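Local coordinates for RNA-directed RNA polymerase (PDB 3ZED), which catalyses RNA-directed synthesis of RNA from ribonucleoside triphosphates, releasing diphosphate, and is probably present both free and covalently attached to the viral genome, at residues A247-I252 with D293-S298; I390-D395 with Y399-E404; T485-E490 with I513-E518. All blocks are in the same frame, centred on the assembly; numbering follows the deposited sequence.

All three contacts belong to the palm region of the polymerase, and they follow one another along the chain, contact 1 closing before contact 2 opens and contact 2 before contact 3. Contacts 2 and 3 are neighbours, their centres about 8 Å apart, because strands 397-403 and 515-521 lie side by side in one antiparallel sheet and helix 476-493 packs against it. Contact 1 stands alone: its centre is about 38 Å from that of contact 2, on the opposite side of the chain's centre, and about 34 Å from that of contact 3. A predicted GTP-binding loop is thus built well away from the sheet that forms the core of the palm.

Contact 1: A247-I252 with D293-S298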
# COMPACT_ATOMS: atom_id res chain seq x y z
N ALA B 247 4.02 -14.34 9.31
CA ALA B 247 2.92 -14.41 10.26
C ALA B 247 2.98 -13.24 11.24
O ALA B 247 1.94 -12.81 11.75
CB ALA B 247 2.99 -15.73 11.02
N GLY B 248 4.18 -12.76 11.51
CA GLY B 248 4.43 -11.71 12.49
C GLY B 248 4.29 -12.27 13.89
O GLY B 248 4.19 -13.50 14.07
N LEU B 249 4.25 -11.38 14.90
CA LEU B 249 4.08 -11.79 16.30
C LEU B 249 2.71 -12.46 16.50
O LEU B 249 1.74 -12.07 15.84
CB LEU B 249 4.22 -10.61 17.27
CG LEU B 249 5.59 -9.93 17.38
CD1 LEU B 249 5.57 -8.89 18.48
CD2 LEU B 249 6.69 -10.91 17.68
N PRO B 250 2.61 -13.51 17.34
CA PRO B 250 3.66 -14.10 18.19
C PRO B 250 4.32 -15.34 17.55
O PRO B 250 4.79 -16.22 18.27
CB PRO B 250 2.88 -14.46 19.46
CG PRO B 250 1.46 -14.75 18.99
CD PRO B 250 1.30 -14.15 17.60
N TYR B 251 4.38 -15.39 16.19
CA TYR B 251 4.95 -16.54 15.50
C TYR B 251 6.14 -16.17 14.61
O TYR B 251 6.05 -16.27 13.39
CB TYR B 251 3.87 -17.29 14.68
CG TYR B 251 2.66 -17.66 15.52
CD1 TYR B 251 2.73 -18.65 16.49
CD2 TYR B 251 1.46 -16.97 15.37
CE1 TYR B 251 1.64 -18.95 17.30
CE2 TYR B 251 0.36 -17.26 16.17
CZ TYR B 251 0.46 -18.24 17.14
OH TYR B 251 -0.63 -18.54 17.93
N ILE B 252 7.29 -15.85 15.24
CA ILE B 252 8.51 -15.52 14.50
C ILE B 252 9.05 -16.79 13.81
O ILE B 252 9.11 -17.87 14.42
CB ILE B 252 9.58 -14.83 15.40
CG1 ILE B 252 9.13 -13.39 15.79
CG2 ILE B 252 10.97 -14.80 14.73
CD1 ILE B 252 9.72 -12.88 17.09
N ASP B 293 -3.35 -7.73 27.27
CA ASP B 293 -3.21 -9.19 27.10
C ASP B 293 -2.78 -9.54 25.68
O ASP B 293 -2.02 -10.49 25.51
CB ASP B 293 -4.52 -9.92 27.46
CG ASP B 293 -4.82 -10.06 28.95
OD1 ASP B 293 -4.01 -9.58 29.78
OD2 ASP B 293 -5.88 -10.64 29.28
N PHE B 294 -3.24 -8.77 24.68
CA PHE B 294 -2.94 -8.94 23.26
C PHE B 294 -2.02 -7.80 22.74
O PHE B 294 -2.09 -7.47 21.56
CB PHE B 294 -4.25 -8.97 22.45
CG PHE B 294 -5.09 -10.21 22.63
CD1 PHE B 294 -4.92 -11.32 21.81
CD2 PHE B 294 -6.08 -10.25 23.60
CE1 PHE B 294 -5.72 -12.46 21.97
CE2 PHE B 294 -6.88 -11.39 23.76
CZ PHE B 294 -6.70 -12.49 22.94
N TRP B 295 -1.14 -7.23 23.61
CA TRP B 295 -0.23 -6.12 23.28
C TRP B 295 0.54 -6.39 21.97
O TRP B 295 0.75 -5.47 21.19
CB TRP B 295 0.78 -5.85 24.43
CG TRP B 295 1.82 -6.93 24.62
CD1 TRP B 295 1.74 -8.00 25.47
CD2 TRP B 295 3.05 -7.09 23.89
NE1 TRP B 295 2.86 -8.80 25.32
CE2 TRP B 295 3.65 -8.29 24.33
CE3 TRP B 295 3.70 -6.34 22.88
CZ2 TRP B 295 4.88 -8.74 23.82
CZ3 TRP B 295 4.90 -6.80 22.37
CH2 TRP B 295 5.49 -7.97 22.86
N TYR B 296 0.95 -7.67 21.75
CA TYR B 296 1.78 -8.12 20.63
C TYR B 296 1.07 -7.96 19.28
O TYR B 296 1.74 -7.93 18.25
CB TYR B 296 2.26 -9.55 20.86
CG TYR B 296 1.17 -10.55 21.18
CD1 TYR B 296 0.49 -11.22 20.16
CD2 TYR B 296 0.83 -10.83 22.49
CE1 TYR B 296 -0.53 -12.12 20.45
CE2 TYR B 296 -0.18 -11.74 22.80
CZ TYR B 296 -0.85 -12.39 21.77
OH TYR B 296 -1.84 -13.30 22.06
N LEU B 297 -0.27 -7.79 19.30
CA LEU B 297 -1.04 -7.55 18.09
C LEU B 297 -0.83 -6.11 17.57
O LEU B 297 -1.29 -5.79 16.47
CB LEU B 297 -2.54 -7.83 18.32
CG LEU B 297 -2.96 -9.30 18.55
CD1 LEU B 297 -4.47 -9.43 18.53
CD2 LEU B 297 -2.36 -10.24 17.52
N SER B 298 -0.10 -5.27 18.33
CA SER B 298 0.22 -3.90 17.93
C SER B 298 1.72 -3.70 17.68
O SER B 298 2.16 -2.56 17.55
CB SER B 298 -0.25 -2.92 19.00
OG SER B 298 0.65 -2.93 20.10
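Leu249 and Tyr296 bring the two backbones to a closest CA-CA separation of 6.1 Å, where a loop predicted to bind GTP meets the short 3-10 turn that leads from helix 283-293 into strand 299-310. The loop is bent by a cis peptide bond before Pro250. Tyr251 N bonds back to Gly248 O, closing a type VI turn with Leu249 and Pro250 at its centre, and the positive phi of Gly248 (74°) suits a glycine at the turn's start.

The meeting is apolar. Pro250 presents its ring obliquely to Tyr296, with CG 3.6 Å from CE1 of the tyrosine and CD almost as near. The same Pro250 CG also sits over one face of the Tyr251 ring, 3.9 Å above its plane and displaced toward the rim, so this one methylene serves two aromatic rings. Tyr296 takes the sterically tight rotamer with CG between its backbone N and carbonyl carbon (chi1 52°), which turns the ring toward the proline. Leu249 packs next to it: its CD1 lies 4.1 Å from Tyr296 CB, while its CB approaches Tyr296 O. The same Leu249 CD1 also just reaches Trp295, 4.5 Å from CZ3.

Tyr296 CB sits 3.8 Å above the plane of the Trp295 ring, over its centre, and the indole NE1 of Trp295 bonds to Ala64 O. Leu266 of helix 260-278 touches both Pro250 and Tyr296 and joins the apolar cluster. Trp295 O, at the start of the 3-10 turn, accepts two bonds from Ser298 at its end, one from Ser298 N and a shorter one, 2.8 Å, from Ser298 OG in the carbonyl plane.

Contact 2: I390-D395 with Y399-E404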
# COMPACT_ATOMS: atom_id res chain seq x y z
N ILE B 390 0.96 13.06 -5.27
CA ILE B 390 0.08 14.13 -5.77
C ILE B 390 0.63 14.59 -7.11
O ILE B 390 1.85 14.74 -7.26
CB ILE B 390 -0.05 15.33 -4.78
CG1 ILE B 390 -0.64 14.89 -3.44
CG2 ILE B 390 -0.84 16.51 -5.38
CD1 ILE B 390 -0.27 15.85 -2.23
N TYR B 391 -0.26 14.79 -8.09
CA TYR B 391 0.09 15.32 -9.40
C TYR B 391 -0.72 16.56 -9.61
O TYR B 391 -1.94 16.51 -9.45
CB TYR B 391 -0.14 14.29 -10.51
CG TYR B 391 0.68 13.03 -10.29
CD1 TYR B 391 2.02 12.98 -10.66
CD2 TYR B 391 0.13 11.92 -9.65
CE1 TYR B 391 2.79 11.84 -10.42
CE2 TYR B 391 0.89 10.77 -9.42
CZ TYR B 391 2.22 10.74 -9.80
OH TYR B 391 2.96 9.62 -9.57
N ILE B 392 -0.05 17.68 -9.93
CA ILE B 392 -0.70 18.96 -10.19
C ILE B 392 -0.30 19.49 -11.56
O ILE B 392 0.89 19.59 -11.89
CB ILE B 392 -0.44 20.00 -9.06
CG1 ILE B 392 -1.23 19.65 -7.78
CG2 ILE B 392 -0.76 21.46 -9.52
CD1 ILE B 392 -0.76 20.36 -6.51
N LEU B 393 -1.31 19.86 -12.34
CA LEU B 393 -1.16 20.52 -13.63
C LEU B 393 -1.66 21.96 -13.44
O LEU B 393 -2.85 22.16 -13.23
CB LEU B 393 -1.95 19.79 -14.73
CG LEU B 393 -1.73 20.19 -16.21
CD1 LEU B 393 -2.45 19.24 -17.13
CD2 LEU B 393 -2.30 21.58 -16.53
N GLN B 394 -0.75 22.93 -13.47
CA GLN B 394 -1.07 24.36 -13.41
C GLN B 394 0.05 25.16 -14.04
O GLN B 394 1.21 24.71 -14.03
CB GLN B 394 -1.39 24.85 -11.98
CG GLN B 394 -0.22 25.12 -11.05
CD GLN B 394 -0.73 25.61 -9.72
OE1 GLN B 394 -1.00 24.82 -8.82
NE2 GLN B 394 -0.93 26.91 -9.58
N ASP B 395 -0.30 26.32 -14.65
CA ASP B 395 0.60 27.26 -15.31
C ASP B 395 1.49 26.57 -16.38
O ASP B 395 2.72 26.73 -16.39
CB ASP B 395 1.47 28.01 -14.27
CG ASP B 395 0.67 28.72 -13.20
OD1 ASP B 395 -0.27 29.47 -13.55
OD2 ASP B 395 0.98 28.52 -12.01
N TYR B 399 3.54 18.96 -12.18
CA TYR B 399 4.26 18.79 -10.92
C TYR B 399 3.96 17.45 -10.29
O TYR B 399 2.80 17.07 -10.16
CB TYR B 399 3.93 19.90 -9.91
CG TYR B 399 4.22 21.30 -10.41
CD1 TYR B 399 5.47 21.88 -10.24
CD2 TYR B 399 3.23 22.05 -11.04
CE1 TYR B 399 5.74 23.17 -10.68
CE2 TYR B 399 3.48 23.35 -11.48
CZ TYR B 399 4.74 23.91 -11.30
OH TYR B 399 4.99 25.18 -11.77
N SER B 400 5.00 16.77 -9.89
CA SER B 400 4.90 15.53 -9.14
C SER B 400 5.32 15.86 -7.72
O SER B 400 6.45 16.31 -7.50
CB SER B 400 5.78 14.45 -9.75
OG SER B 400 5.68 13.26 -9.00
N ILE B 401 4.37 15.76 -6.77
CA ILE B 401 4.59 16.07 -5.36
C ILE B 401 4.42 14.79 -4.56
O ILE B 401 3.38 14.12 -4.68
CB ILE B 401 3.66 17.22 -4.86
CG1 ILE B 401 3.86 18.52 -5.66
CG2 ILE B 401 3.82 17.49 -3.34
CD1 ILE B 401 2.68 18.93 -6.38
N ASP B 402 5.42 14.44 -3.75
CA ASP B 402 5.33 13.26 -2.90
C ASP B 402 5.40 13.65 -1.47
O ASP B 402 6.23 14.50 -1.12
CB ASP B 402 6.46 12.26 -3.18
CG ASP B 402 6.37 11.51 -4.50
OD1 ASP B 402 5.30 11.59 -5.15
OD2 ASP B 402 7.35 10.85 -4.87
N LEU B 403 4.62 12.99 -0.63
CA LEU B 403 4.73 13.20 0.81
C LEU B 403 6.11 12.74 1.21
O LEU B 403 6.64 11.80 0.61
CB LEU B 403 3.64 12.45 1.60
CG LEU B 403 2.18 12.71 1.22
CD1 LEU B 403 1.25 11.98 2.17
CD2 LEU B 403 1.85 14.21 1.12
N GLU B 404 6.74 13.47 2.13
CA GLU B 404 8.08 13.09 2.53
C GLU B 404 7.96 11.96 3.53
O GLU B 404 7.42 12.17 4.60
CB GLU B 404 8.85 14.30 3.09
CG GLU B 404 10.21 13.93 3.65
CD GLU B 404 11.02 15.04 4.31
OE1 GLU B 404 10.41 16.00 4.84
OE2 GLU B 404 12.26 14.92 4.33
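A beta hairpin of the palm sheet joins strand 389-394 to strand 397-403, pairing Ile390 with Ile401 and Ile392 with Tyr399 as antiparallel hydrogen-bonded pairs; the strand axes run at 153° to each other. Ile390 N reaches Ile401 O at 2.7 Å, and the return bond runs from Ile401 N to Ile390 O. Further along, Ile392 and Tyr399 likewise exchange two bonds, and Tyr391 CA adds a C-H...O contact to Tyr399 O.

On the face of the isoleucines, Ile392 CD1 meets Ile401 CD1 at 3.7 Å, and Ile390 CD1 touches Leu403 CD2. Helix 476-493 covers this face through Ser484, Val488 and Trp491. Just before Ile390 comes the Ala-Asp-Asn sequence that birnaviruses carry in motif C in place of Gly-Asp-Asp, and strand 397-403 probably belongs to motif A, so motif C precedes motif A, the permuted order of birnaviral polymerases.

The other face holds Tyr391 and Ser400. A chi1 of 180° turns Ser400 OG away from its own N, and that oxygen lies 3.5 Å from Tyr391 CE1, obliquely to the ring, whose OH is bonded to Leu561 N. On this side too, Asp402 OD1 accepts a hydrogen bond from Asn389 ND2. Toward the hairpin's turn the ring of Tyr399 lies with its edge against two backbone oxygens: CD2 is 3.5 Å from Ile392 O and CE2 3.7 Å from Gln394 O.

Contact 3: T485-E490 with I513-E518; sequences TIVVAE and INFKIE. With K (potassium ion), chain K.
Val487 on helix 476-493 meets Ile513 and Phe515, and Ile486 meets Ile513, where the chain enters strand 515-521, an edge strand of the four-stranded antiparallel sheet of the palm; this is helix-on-sheet packing.

The contact between the segments is carried by apolar side chains. Val487 divides its two methyls between two partners: CG2 meets Ile513 CG2 at 3.9 Å, and CG1 approaches the Phe515 ring obliquely, 3.9 Å from CE2. The valine holds CG1 opposite its N (chi1 171°), which spreads its branches along the incoming chain. From the preceding residue, Ile486 CG2 reaches Ile513 CD1 at 4.0 Å, the two isoleucines crossing at about a right angle. Ile513 and Phe515 also rest on Leu403 and Ile401 of strand 397-403, which makes them a bridge between helix and hairpin.

Metal binding falls to Asn514, whose CB points away from the helix. Its OD1 holds the potassium ion at 2.8 Å, in company with Val177, Asn182, Asn184, Asn409 and Gly512. ND2 of the same amide bonds to Glu404 OE1, so both ends of the group are occupied and its rotation is fixed. Thus alternate neighbours in the sequence serve the ion and the hydrophobic core.

Backbone and charged groups complete the account. Glu518 N probably bonds to Ser400 O, pairing strands 515-521 and 397-403; just beyond the strands Asn514 O probably accepts from Glu404 N, while Phe515 N is held by Glu508 OE2. At an exposed position, Lys516 NZ forms a salt bridge to Glu518 OE2, 3.3 Å away, whose hydrogen bond is weak.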
# COMPACT_ATOMS: atom_id res chain seq x y z
N THR B 485 -5.04 14.11 0.41
CA THR B 485 -6.35 14.79 0.27
C THR B 485 -6.35 16.11 1.08
O THR B 485 -6.84 17.13 0.59
CB THR B 485 -7.47 13.83 0.70
OG1 THR B 485 -7.57 12.81 -0.29
CG2 THR B 485 -8.83 14.52 0.87
N ILE B 486 -5.78 16.07 2.31
CA ILE B 486 -5.67 17.22 3.20
C ILE B 486 -4.76 18.29 2.56
O ILE B 486 -5.13 19.47 2.52
CB ILE B 486 -5.19 16.79 4.62
CG1 ILE B 486 -6.27 15.95 5.33
CG2 ILE B 486 -4.74 18.03 5.46
CD1 ILE B 486 -5.85 15.26 6.66
N VAL B 487 -3.59 17.86 2.03
CA VAL B 487 -2.63 18.76 1.38
C VAL B 487 -3.32 19.42 0.15
O VAL B 487 -3.24 20.64 -0.00
CB VAL B 487 -1.30 18.02 1.02
CG1 VAL B 487 -0.39 18.89 0.15
CG2 VAL B 487 -0.55 17.57 2.27
N VAL B 488 -4.03 18.63 -0.67
CA VAL B 488 -4.73 19.11 -1.88
C VAL B 488 -5.88 20.06 -1.49
O VAL B 488 -5.97 21.13 -2.09
CB VAL B 488 -5.20 17.95 -2.80
CG1 VAL B 488 -6.13 18.44 -3.91
CG2 VAL B 488 -4.01 17.21 -3.40
N ALA B 489 -6.70 19.71 -0.48
CA ALA B 489 -7.79 20.57 0.00
C ALA B 489 -7.25 21.95 0.46
O ALA B 489 -7.88 22.97 0.19
CB ALA B 489 -8.52 19.90 1.15
N GLU B 490 -6.07 21.96 1.12
CA GLU B 490 -5.43 23.18 1.60
C GLU B 490 -4.85 23.99 0.43
O GLU B 490 -4.88 25.20 0.48
CB GLU B 490 -4.36 22.88 2.66
CG GLU B 490 -4.96 22.53 4.02
CD GLU B 490 -5.77 23.62 4.68
OE1 GLU B 490 -5.38 24.81 4.61
OE2 GLU B 490 -6.82 23.27 5.28
N ILE B 513 2.04 17.91 7.52
CA ILE B 513 2.43 16.88 6.56
C ILE B 513 3.59 17.40 5.71
O ILE B 513 3.45 18.42 5.03
CB ILE B 513 1.20 16.43 5.70
CG1 ILE B 513 0.08 15.86 6.59
CG2 ILE B 513 1.62 15.37 4.65
CD1 ILE B 513 -1.35 15.88 5.98
N ASN B 514 4.73 16.71 5.78
CA ASN B 514 5.93 17.03 5.00
C ASN B 514 5.75 16.53 3.58
O ASN B 514 5.24 15.43 3.37
CB ASN B 514 7.18 16.37 5.62
CG ASN B 514 7.53 16.81 7.01
OD1 ASN B 514 6.68 17.15 7.81
ND2 ASN B 514 8.80 16.74 7.34
N PHE B 515 6.22 17.30 2.61
CA PHE B 515 6.14 16.88 1.21
C PHE B 515 7.23 17.56 0.44
O PHE B 515 7.78 18.58 0.89
CB PHE B 515 4.75 17.20 0.60
CG PHE B 515 4.29 18.64 0.74
CD1 PHE B 515 4.83 19.65 -0.05
CD2 PHE B 515 3.29 18.97 1.66
CE1 PHE B 515 4.42 20.98 0.11
CE2 PHE B 515 2.86 20.30 1.79
CZ PHE B 515 3.42 21.29 1.02
N LYS B 516 7.52 17.05 -0.75
CA LYS B 516 8.49 17.71 -1.62
C LYS B 516 8.10 17.56 -3.06
O LYS B 516 7.44 16.59 -3.46
CB LYS B 516 9.96 17.32 -1.39
CG LYS B 516 10.30 15.86 -1.21
CD LYS B 516 11.80 15.73 -0.87
CE LYS B 516 12.16 14.44 -0.19
NZ LYS B 516 12.84 13.49 -1.11
N ILE B 517 8.47 18.57 -3.85
CA ILE B 517 8.26 18.60 -5.28
C ILE B 517 9.36 17.73 -5.85
O ILE B 517 10.54 18.06 -5.72
CB ILE B 517 8.23 20.06 -5.85
CG1 ILE B 517 6.91 20.78 -5.50
CG2 ILE B 517 8.38 20.03 -7.37
CD1 ILE B 517 6.71 21.22 -4.11
N GLU B 518 8.97 16.59 -6.41
CA GLU B 518 9.87 15.58 -6.95
C GLU B 518 10.18 15.78 -8.42
O GLU B 518 11.23 15.33 -8.89
CB GLU B 518 9.27 14.18 -6.74
CG GLU B 518 9.21 13.75 -5.28
CD GLU B 518 10.52 13.54 -4.54
OE1 GLU B 518 11.61 13.67 -5.17
OE2 GLU B 518 10.47 13.21 -3.34
K K K . 5.15 15.79 9.70